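Local structure of lactate dehydrogenase, adjacent gene encodes predicted malate dehydrogenase (Cryptosporidium parvum, 4ND2) at residues 230-233 with 234-238. The protein probably interconverts (S)-lactate and pyruvate with NAD(+)/NADH as the hydride carrier, as a tetrameric member of the lactate/malate dehydrogenase superfamily. Sequence-based numbering, arbitrary orientation.
With A3D (3-acetylpyridine adenine dinucleotide), chain C; PYR (pyruvic acid), chain D.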
loop_
_atom_site.group_PDB
_atom_site.type_symbol
_atom_site.label_atom_id
_atom_site.label_comp_id
_atom_site.label_asym_id
_atom_site.label_seq_id
_atom_site.Cartn_x
_atom_site.Cartn_y
_atom_site.Cartn_z
ATOM N N GLY A 230 -10.115 -8.209 -28.558
ATOM C CA GLY A 230 -11.097 -8.368 -27.490
ATOM C C GLY A 230 -11.574 -7.070 -26.863
ATOM O O GLY A 230 -11.237 -5.980 -27.323
ATOM N N THR A 231 -12.367 -7.203 -25.803
ATOM C CA THR A 231 -12.905 -6.060 -25.070
ATOM C C THR A 231 -11.976 -5.677 -23.909
ATOM O O THR A 231 -10.966 -6.340 -23.672
ATOM C CB THR A 231 -14.334 -6.357 -24.565
ATOM O OG1 THR A 231 -14.414 -7.702 -24.073
ATOM C CG2 THR A 231 -15.342 -6.189 -25.695
ATOM N N ALA A 232 -12.314 -4.597 -23.204
ATOM C CA ALA A 232 -11.509 -4.111 -22.079
ATOM C C ALA A 232 -11.355 -5.178 -21.002
ATOM O O ALA A 232 -12.249 -5.996 -20.801
ATOM C CB ALA A 232 -12.139 -2.860 -21.479
ATOM N N TYR A 233 -10.223 -5.166 -20.305
ATOM C CA TYR A 233 -9.991 -6.156 -19.251
ATOM C C TYR A 233 -9.165 -5.691 -18.043
ATOM O O TYR A 233 -9.263 -6.294 -16.973
ATOM C CB TYR A 233 -9.403 -7.442 -19.856
ATOM C CG TYR A 233 -8.076 -7.272 -20.561
ATOM C CD1 TYR A 233 -6.895 -7.696 -19.964
ATOM C CD2 TYR A 233 -8.002 -6.718 -21.835
ATOM C CE1 TYR A 233 -5.675 -7.557 -20.603
ATOM C CE2 TYR A 233 -6.785 -6.574 -22.485
ATOM C CZ TYR A 233 -5.625 -6.994 -21.866
ATOM O OH TYR A 233 -4.412 -6.856 -22.508
ATOM N N PHE A 234 -8.383 -4.624 -18.190
ATOM C CA PHE A 234 -7.636 -4.063 -17.056
ATOM C C PHE A 234 -8.565 -3.389 -16.037
ATOM O O PHE A 234 -8.502 -3.684 -14.844
ATOM C CB PHE A 234 -6.575 -3.067 -17.534
ATOM C CG PHE A 234 -5.405 -3.711 -18.228
ATOM C CD1 PHE A 234 -5.206 -3.549 -19.593
ATOM C CD2 PHE A 234 -4.504 -4.485 -17.512
ATOM C CE1 PHE A 234 -4.126 -4.144 -20.229
ATOM C CE2 PHE A 234 -3.425 -5.088 -18.142
ATOM C CZ PHE A 234 -3.236 -4.915 -19.501
ATOM N N ALA A 235 -9.419 -2.486 -16.513
ATOM C CA ALA A 235 -10.344 -1.763 -15.629
ATOM C C ALA A 235 -11.498 -2.631 -15.111
ATOM O O ALA A 235 -11.844 -2.536 -13.936
ATOM C CB ALA A 235 -10.873 -0.500 -16.305
ATOM N N PRO A 236 -12.101 -3.476 -15.975
ATOM C CA PRO A 236 -13.131 -4.389 -15.458
ATOM C C PRO A 236 -12.622 -5.316 -14.350
ATOM O O PRO A 236 -13.357 -5.603 -13.405
ATOM C CB PRO A 236 -13.539 -5.197 -16.694
ATOM C CG PRO A 236 -13.250 -4.294 -17.838
ATOM C CD PRO A 236 -12.021 -3.526 -17.447
ATOM N N ALA A 237 -11.377 -5.773 -14.470
ATOM C CA ALA A 237 -10.757 -6.606 -13.439
ATOM C C ALA A 237 -10.620 -5.834 -12.128
ATOM O O ALA A 237 -10.988 -6.335 -11.061
ATOM C CB ALA A 237 -9.392 -7.092 -13.901
ATOM N N ALA A 238 -10.090 -4.617 -12.222
ATOM C CA ALA A 238 -9.876 -3.772 -11.051
ATOM C C ALA A 238 -11.194 -3.448 -10.360
ATOM O O ALA A 238 -11.266 -3.446 -9.131
ATOM C CB ALA A 238 -9.153 -2.494 -11.443
HETATM P PA A3D C . -11.882 -14.267 -22.506
HETATM O O1A A3D C . -10.480 -13.725 -22.464
HETATM O O2A A3D C . -12.391 -14.901 -23.774
HETATM O O5B A3D C . -12.050 -15.328 -21.318
HETATM C C5B A3D C . -13.199 -16.157 -21.187
HETATM C C4B A3D C . -12.764 -17.426 -20.472
HETATM O O4B A3D C . -13.910 -18.185 -20.083
HETATM C C3B A3D C . -11.905 -18.331 -21.354
HETATM O O3B A3D C . -10.625 -18.565 -20.757
HETATM C C2B A3D C . -12.704 -19.615 -21.478
HETATM O O2B A3D C . -11.903 -20.799 -21.507
HETATM C C1B A3D C . -13.586 -19.564 -20.245
HETATM N N9A A3D C . -14.794 -20.407 -20.348
HETATM C C8A A3D C . -15.551 -20.648 -21.436
HETATM N N7A A3D C . -16.575 -21.481 -21.120
HETATM C C5A A3D C . -16.470 -21.782 -19.816
HETATM C C6A A3D C . -17.216 -22.603 -18.843
HETATM N N6A A3D C . -18.319 -23.298 -19.217
HETATM N N1A A3D C . -16.760 -22.633 -17.568
HETATM C C2A A3D C . -15.667 -21.951 -17.171
HETATM N N3A A3D C . -14.943 -21.186 -18.008
HETATM C C4A A3D C . -15.292 -21.067 -19.312
HETATM O O3 A3D C . -12.956 -13.129 -22.103
HETATM P PN A3D C . -12.656 -11.870 -21.132
HETATM O O1N A3D C . -11.968 -10.803 -21.935
HETATM O O2N A3D C . -12.036 -12.348 -19.848
HETATM O O5D A3D C . -14.154 -11.391 -20.800
HETATM C C5D A3D C . -14.999 -12.246 -20.037
HETATM C C4D A3D C . -16.439 -11.746 -20.022
HETATM O O4D A3D C . -16.515 -10.492 -19.334
HETATM C C3D A3D C . -17.020 -11.511 -21.414
HETATM O O3D A3D C . -18.355 -12.014 -21.472
HETATM C C2D A3D C . -17.044 -10.007 -21.563
HETATM O O2D A3D C . -18.081 -9.528 -22.424
HETATM C C1D A3D C . -17.278 -9.581 -20.125
HETATM N N1N A3D C . -16.906 -8.196 -19.847
HETATM C C2N A3D C . -17.777 -7.432 -19.171
HETATM C C3N A3D C . -17.484 -6.108 -18.876
HETATM C C7N A3D C . -18.457 -5.256 -18.119
HETATM O O7N A3D C . -18.179 -4.087 -17.947
HETATM C C8N A3D C . -19.726 -5.842 -17.580
HETATM C C4N A3D C . -16.268 -5.579 -19.285
HETATM C C5N A3D C . -15.380 -6.387 -19.979
HETATM C C6N A3D C . -15.726 -7.703 -20.252
HETATM C C PYR D . -17.253 -2.747 -21.263
HETATM O O PYR D . -16.046 -2.486 -21.475
HETATM O OXT PYR D . -18.021 -1.892 -20.769
HETATM C CA PYR D . -17.787 -4.066 -21.611
HETATM O O3 PYR D . -18.885 -4.403 -21.197
HETATM C CB PYR D . -16.977 -4.985 -22.477
#
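Y233 and F234, on either side of the start of helix 234-248, lay their rings side by side in an offset stack, centroids 4.5 Å apart and planes 29° from parallel. Each ring has the other over one face, displaced toward the rim, and Y233 CZ lies 3.6 Å from F234 CE1. With chi1 at 61°, Y233 CG sits between its own N and C, which swings the ring alongside that of its neighbour. Further apolar packing comes from P236, whose CG is 4.1 Å from A232 CB and 3.6 Å from C4N of the cofactor analogue's pyridine ring; T231 CB meets the pyruvate methyl carbon CB at 3.6 Å.

A232 O makes a close polar approach to the same pyridine ring, 3.3 Å from C5N. The hydrogen bonds centre on Y233, the N-cap residue, whose O accepts a weak one from A237 N (3.3 Å, 147° at the hydrogen). D47 of the second subunit takes hydrogen bonds from the amides of Y233 and F234 on OD2 and of A235 on OD1, where its carboxylate would suit the helix dipole. Subunit association and the pocket for pyridine ring and pyruvate therefore share one short turn, consistent with assembly helping to shape the active site.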